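Local coordinates for protein short afifavidin (Afifella pfennigii, PDB 6HDT) that forms a strong non-covalent complex with biotin and 2-iminobiotin, although its exact biological role remains obscure, at residues A[5-14]-A[64-72]. Residues are numbered along the deposited sequence; the frame is centred on the assembly and turned at random.
Sequences MSPRQSAEAF and LTWGNFIGF
With CG trans to the backbone N (chi1 -168°), Phe14 sends its ring from the last turn of helix 7-14 toward the hairpin 64-72, CD1-CE1 side first, where CE1 lies 3.8 Å from Ile70 CB and the two side chains cross nearly at right angles. The same ring has Gly67 O at its edge, in plane, and the Phe14 CA-H makes a bent, weak contact with this oxygen, CA to O 3.4 Å. Met5 bends at chi2 and chi3 (85° and 107°), which carries CE to 3.7 Å from Trp66 CH2, while SD lies 5.5 Å from the centroid of the Trp66 six-membered ring, an oblique Met-aromatic contact. A single water bridges helix and hairpin: it is hydrogen-bonded to Ser10 O (2.7 Å), Thr65 OG1 and Gly67 O. Thr65 OG1 donates to Phe69 O (2.8 Å), leaving the hydroxyl oxygen to accept from the water; Trp66 N reaches the same carbonyl oxygen from the opposite face of its plane. The type II' turn Trp66-Phe69 joins neighbouring antiparallel strands of the avidin barrel, and the N-terminal helix packs against it, with Phe14 also meeting Phe35 of strand 30-35 and Ala93 of strand 82-96.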
ATOM      1  N   MET A   5      -3.432  -6.012 -18.420  1.00 31.69           N
ATOM      2  CA  MET A   5      -3.590  -7.365 -17.887  1.00 30.65           C
ATOM      3  C   MET A   5      -5.035  -7.582 -17.460  1.00 33.24           C
ATOM      4  O   MET A   5      -5.583  -6.770 -16.717  1.00 34.00           O
ATOM      5  CB  MET A   5      -2.665  -7.581 -16.695  1.00 38.68           C
ATOM      6  CG  MET A   5      -2.252  -9.016 -16.523  1.00 46.21           C
ATOM      7  SD  MET A   5      -0.822  -9.434 -17.531  1.00 45.89           S
ATOM      8  CE  MET A   5       0.401  -9.539 -16.226  1.00 56.75           C
ATOM      9  N   SER A   6      -5.658  -8.665 -17.932  1.00 30.80           N
ATOM     10  CA  SER A   6      -6.988  -9.032 -17.462  1.00 25.31           C
ATOM     11  C   SER A   6      -6.968  -9.410 -15.967  1.00 20.19           C
ATOM     12  O   SER A   6      -5.951  -9.823 -15.428  1.00 21.22           O
ATOM     13  CB  SER A   6      -7.558 -10.192 -18.264  1.00 25.93           C
ATOM     14  OG  SER A   6      -7.157 -11.455 -17.742  1.00 28.76           O
ATOM     15  N   PRO A   7      -8.112  -9.250 -15.279  1.00 24.98           N
ATOM     16  CA  PRO A   7      -8.158  -9.690 -13.886  1.00 23.74           C
ATOM     17  C   PRO A   7      -7.669 -11.137 -13.715  1.00 21.33           C
ATOM     18  O   PRO A   7      -6.853 -11.407 -12.818  1.00 21.80           O
ATOM     19  CB  PRO A   7      -9.633  -9.525 -13.532  1.00 24.35           C
ATOM     20  CG  PRO A   7     -10.089  -8.383 -14.400  1.00 26.51           C
ATOM     21  CD  PRO A   7      -9.352  -8.565 -15.695  1.00 26.95           C
ATOM     22  N   ARG A   8      -8.096 -12.046 -14.598  1.00 20.09           N
ATOM     23  CA  ARG A   8      -7.678 -13.451 -14.494  1.00 23.29           C
ATOM     24  C   ARG A   8      -6.163 -13.634 -14.767  1.00 20.65           C
ATOM     25  O   ARG A   8      -5.488 -14.374 -14.071  1.00 22.72           O
ATOM     26  CB  ARG A   8      -8.540 -14.344 -15.394  1.00 25.53           C
ATOM     27  CG  ARG A   8      -7.794 -15.542 -15.986  1.00 35.61           C
ATOM     28  CD  ARG A   8      -8.705 -16.725 -16.264  1.00 42.92           C
ATOM     29  NE  ARG A   8      -9.080 -17.309 -14.989  1.00 52.39           N
ATOM     30  CZ  ARG A   8     -10.287 -17.228 -14.439  1.00 54.62           C
ATOM     31  NH1 ARG A   8     -11.299 -16.637 -15.083  1.00 47.23           N
ATOM     32  NH2 ARG A   8     -10.485 -17.764 -13.235  1.00 49.88           N
ATOM     33  N   GLN A   9      -5.635 -12.929 -15.758  1.00 19.13           N
ATOM     34  CA  GLN A   9      -4.200 -12.958 -16.041  1.00 22.83           C
ATOM     35  C   GLN A   9      -3.397 -12.414 -14.856  1.00 20.58           C
ATOM     36  O   GLN A   9      -2.353 -12.933 -14.520  1.00 20.33           O
ATOM     37  CB  GLN A   9      -3.889 -12.161 -17.304  1.00 24.13           C
ATOM     38  CG  GLN A   9      -4.299 -12.857 -18.596  1.00 28.22           C
ATOM     39  CD  GLN A   9      -4.205 -11.916 -19.796  1.00 30.17           C
ATOM     40  OE1 GLN A   9      -4.354 -10.690 -19.668  1.00 26.43           O
ATOM     41  NE2 GLN A   9      -3.974 -12.485 -20.967  1.00 32.76           N
ATOM     42  N   SER A  10      -3.896 -11.350 -14.213  1.00 20.15           N
ATOM     43  CA  SER A  10      -3.211 -10.820 -13.049  1.00 21.94           C
ATOM     44  C   SER A  10      -3.182 -11.817 -11.838  1.00 20.43           C
ATOM     45  O   SER A  10      -2.165 -11.942 -11.110  1.00 24.30           O
ATOM     46  CB  SER A  10      -3.840  -9.460 -12.676  1.00 22.40           C
ATOM     47  OG  SER A  10      -3.200  -8.947 -11.565  1.00 25.65           O
ATOM     48  N   ALA A  11      -4.294 -12.526 -11.630  1.00 21.49           N
ATOM     49  CA  ALA A  11      -4.391 -13.513 -10.585  1.00 22.65           C
ATOM     50  C   ALA A  11      -3.476 -14.677 -10.869  1.00 21.19           C
ATOM     51  O   ALA A  11      -2.830 -15.175  -9.965  1.00 23.05           O
ATOM     52  CB  ALA A  11      -5.815 -14.019 -10.454  1.00 28.54           C
ATOM     53  N   GLU A  12      -3.413 -15.107 -12.119  1.00 21.55           N
ATOM     54  CA  GLU A  12      -2.575 -16.274 -12.454  1.00 23.52           C
ATOM     55  C   GLU A  12      -1.087 -15.921 -12.329  1.00 21.11           C
ATOM     56  O   GLU A  12      -0.303 -16.730 -11.844  1.00 23.43           O
ATOM     57  CB  GLU A  12      -2.903 -16.821 -13.838  1.00 27.80           C
ATOM     58  CG  GLU A  12      -4.257 -17.534 -13.896  1.00 31.61           C
ATOM     59  CD  GLU A  12      -4.635 -17.960 -15.301  1.00 38.86           C
ATOM     60  OE1 GLU A  12      -3.722 -18.040 -16.147  1.00 50.40           O
ATOM     61  OE2 GLU A  12      -5.841 -18.205 -15.560  1.00 53.13           O
ATOM     62  N   ALA A  13      -0.722 -14.692 -12.700  1.00 19.86           N
ATOM     63  CA  ALA A  13       0.638 -14.249 -12.538  1.00 21.64           C
ATOM     64  C   ALA A  13       0.971 -14.223 -11.045  1.00 18.27           C
ATOM     65  O   ALA A  13       2.085 -14.458 -10.658  1.00 20.45           O
ATOM     66  CB  ALA A  13       0.847 -12.883 -13.181  1.00 26.21           C
ATOM     67  N   PHE A  14       0.001 -13.910 -10.185  1.00 21.18           N
ATOM     68  CA  PHE A  14       0.278 -13.959  -8.751  1.00 18.01           C
ATOM     69  C   PHE A  14       0.460 -15.388  -8.220  1.00 21.42           C
ATOM     70  O   PHE A  14       1.216 -15.598  -7.290  1.00 26.11           O
ATOM     71  CB  PHE A  14      -0.787 -13.184  -7.991  1.00 18.98           C
ATOM     72  CG  PHE A  14      -0.444 -12.928  -6.563  1.00 18.85           C
ATOM     73  CD1 PHE A  14       0.592 -12.054  -6.210  1.00 16.27           C
ATOM     74  CD2 PHE A  14      -1.160 -13.551  -5.555  1.00 17.99           C
ATOM     75  CE1 PHE A  14       0.861 -11.812  -4.881  1.00 22.87           C
ATOM     76  CE2 PHE A  14      -0.896 -13.293  -4.215  1.00 23.06           C
ATOM     77  CZ  PHE A  14       0.115 -12.436  -3.885  1.00 19.44           C
ATOM     78  N   LEU A  64      -2.044  -2.681  -5.359  1.00 16.09           N
ATOM     79  CA  LEU A  64      -1.634  -2.999  -6.715  1.00 15.85           C
ATOM     80  C   LEU A  64      -0.762  -4.237  -6.699  1.00 17.50           C
ATOM     81  O   LEU A  64      -0.199  -4.616  -5.695  1.00 17.69           O
ATOM     82  CB  LEU A  64      -0.848  -1.853  -7.338  1.00 15.73           C
ATOM     83  CG  LEU A  64      -1.619  -0.549  -7.536  1.00 18.11           C
ATOM     84  CD1 LEU A  64      -0.657   0.614  -7.746  1.00 17.00           C
ATOM     85  CD2 LEU A  64      -2.643  -0.673  -8.652  1.00 21.58           C
ATOM     86  N   THR A  65      -0.646  -4.845  -7.865  1.00 15.60           N
ATOM     87  CA  THR A  65       0.129  -6.073  -8.007  1.00 14.28           C
ATOM     88  C   THR A  65       0.869  -6.044  -9.329  1.00 17.09           C
ATOM     89  O   THR A  65       0.434  -5.393 -10.275  1.00 20.51           O
ATOM     90  CB  THR A  65      -0.804  -7.292  -7.922  1.00 15.60           C
ATOM     91  OG1 THR A  65      -0.056  -8.494  -8.130  1.00 18.54           O
ATOM     92  CG2 THR A  65      -1.894  -7.238  -8.974  1.00 18.91           C
ATOM     93  N   TRP A  66       2.024  -6.705  -9.369  1.00 17.68           N
ATOM     94  CA  TRP A  66       2.614  -7.102 -10.621  1.00 17.25           C
ATOM     95  C   TRP A  66       3.327  -8.464 -10.454  1.00 15.14           C
ATOM     96  O   TRP A  66       4.093  -8.650  -9.513  1.00 20.08           O
ATOM     97  CB  TRP A  66       3.630  -6.082 -11.147  1.00 20.20           C
ATOM     98  CG  TRP A  66       4.156  -6.605 -12.401  1.00 21.28           C
ATOM     99  CD1 TRP A  66       5.267  -7.377 -12.580  1.00 29.02           C
ATOM    100  CD2 TRP A  66       3.500  -6.545 -13.652  1.00 26.70           C
ATOM    101  NE1 TRP A  66       5.372  -7.759 -13.888  1.00 27.65           N
ATOM    102  CE2 TRP A  66       4.297  -7.262 -14.576  1.00 29.31           C
ATOM    103  CE3 TRP A  66       2.323  -5.930 -14.096  1.00 25.22           C
ATOM    104  CZ2 TRP A  66       3.960  -7.370 -15.918  1.00 34.74           C
ATOM    105  CZ3 TRP A  66       1.990  -6.031 -15.432  1.00 23.90           C
ATOM    106  CH2 TRP A  66       2.799  -6.748 -16.331  1.00 28.40           C
ATOM    107  N   GLY A  67       3.122  -9.385 -11.387  1.00 19.50           N
ATOM    108  CA  GLY A  67       3.761 -10.676 -11.254  1.00 19.21           C
ATOM    109  C   GLY A  67       3.374 -11.301  -9.925  1.00 18.15           C
ATOM    110  O   GLY A  67       2.183 -11.289  -9.528  1.00 20.67           O
ATOM    111  N   ASN A  68       4.364 -11.813  -9.193  1.00 17.32           N
ATOM    112  CA  ASN A  68       4.071 -12.417  -7.897  1.00 17.45           C
ATOM    113  C   ASN A  68       4.263 -11.449  -6.735  1.00 16.53           C
ATOM    114  O   ASN A  68       4.395 -11.871  -5.615  1.00 17.57           O
ATOM    115  CB  ASN A  68       4.846 -13.725  -7.685  1.00 21.09           C
ATOM    116  CG  ASN A  68       6.322 -13.517  -7.597  1.00 22.02           C
ATOM    117  OD1 ASN A  68       6.905 -12.886  -8.462  1.00 23.95           O
ATOM    118  ND2 ASN A  68       6.941 -14.031  -6.545  1.00 24.35           N
ATOM    119  N   PHE A  69       4.214 -10.157  -7.020  1.00 16.25           N
ATOM    120  CA  PHE A  69       4.395  -9.134  -5.997  1.00 16.36           C
ATOM    121  C   PHE A  69       3.138  -8.345  -5.819  1.00 16.40           C
ATOM    122  O   PHE A  69       2.372  -8.152  -6.754  1.00 15.06           O
ATOM    123  CB  PHE A  69       5.547  -8.206  -6.404  1.00 16.95           C
ATOM    124  CG  PHE A  69       6.830  -8.944  -6.593  1.00 16.81           C
ATOM    125  CD1 PHE A  69       7.554  -9.350  -5.487  1.00 19.57           C
ATOM    126  CD2 PHE A  69       7.301  -9.216  -7.853  1.00 19.09           C
ATOM    127  CE1 PHE A  69       8.736 -10.059  -5.636  1.00 20.59           C
ATOM    128  CE2 PHE A  69       8.479  -9.948  -8.016  1.00 17.82           C
ATOM    129  CZ  PHE A  69       9.194 -10.345  -6.909  1.00 18.07           C
ATOM    130  N   ILE A  70       2.967  -7.888  -4.588  1.00 15.70           N
ATOM    131  CA  ILE A  70       1.760  -7.217  -4.176  1.00 14.97           C
ATOM    132  C   ILE A  70       2.028  -6.203  -3.078  1.00 14.86           C
ATOM    133  O   ILE A  70       2.942  -6.357  -2.291  1.00 15.19           O
ATOM    134  CB  ILE A  70       0.715  -8.244  -3.715  1.00 14.86           C
ATOM    135  CG1 ILE A  70      -0.685  -7.602  -3.598  1.00 18.14           C
ATOM    136  CG2 ILE A  70       1.147  -8.932  -2.443  1.00 17.36           C
ATOM    137  CD1 ILE A  70      -1.801  -8.633  -3.482  1.00 22.25           C
ATOM    138  N   GLY A  71       1.195  -5.172  -3.056  1.00 15.32           N
ATOM    139  CA  GLY A  71       1.153  -4.239  -1.928  1.00 15.78           C
ATOM    140  C   GLY A  71      -0.271  -3.794  -1.734  1.00 16.52           C
ATOM    141  O   GLY A  71      -0.997  -3.597  -2.715  1.00 14.65           O
ATOM    142  N   PHE A  72      -0.673  -3.639  -0.473  1.00 14.26           N
ATOM    143  CA  PHE A  72      -2.031  -3.218  -0.192  1.00 15.72           C
ATOM    144  C   PHE A  72      -2.143  -2.526   1.144  1.00 15.46           C
ATOM    145  O   PHE A  72      -1.348  -2.736   2.053  1.00 14.48           O
ATOM    146  CB  PHE A  72      -3.039  -4.365  -0.269  1.00 17.47           C
ATOM    147  CG  PHE A  72      -2.699  -5.552   0.597  1.00 16.20           C
ATOM    148  CD1 PHE A  72      -1.937  -6.603   0.107  1.00 18.06           C
ATOM    149  CD2 PHE A  72      -3.192  -5.648   1.879  1.00 15.84           C
ATOM    150  CE1 PHE A  72      -1.640  -7.687   0.905  1.00 18.48           C
ATOM    151  CE2 PHE A  72      -2.892  -6.724   2.692  1.00 15.82           C
ATOM    152  CZ  PHE A  72      -2.117  -7.771   2.192  1.00 17.98           C
TER
HETATM  153  O   HOH W   1      -0.249 -10.130 -10.393  1.00 22.15           O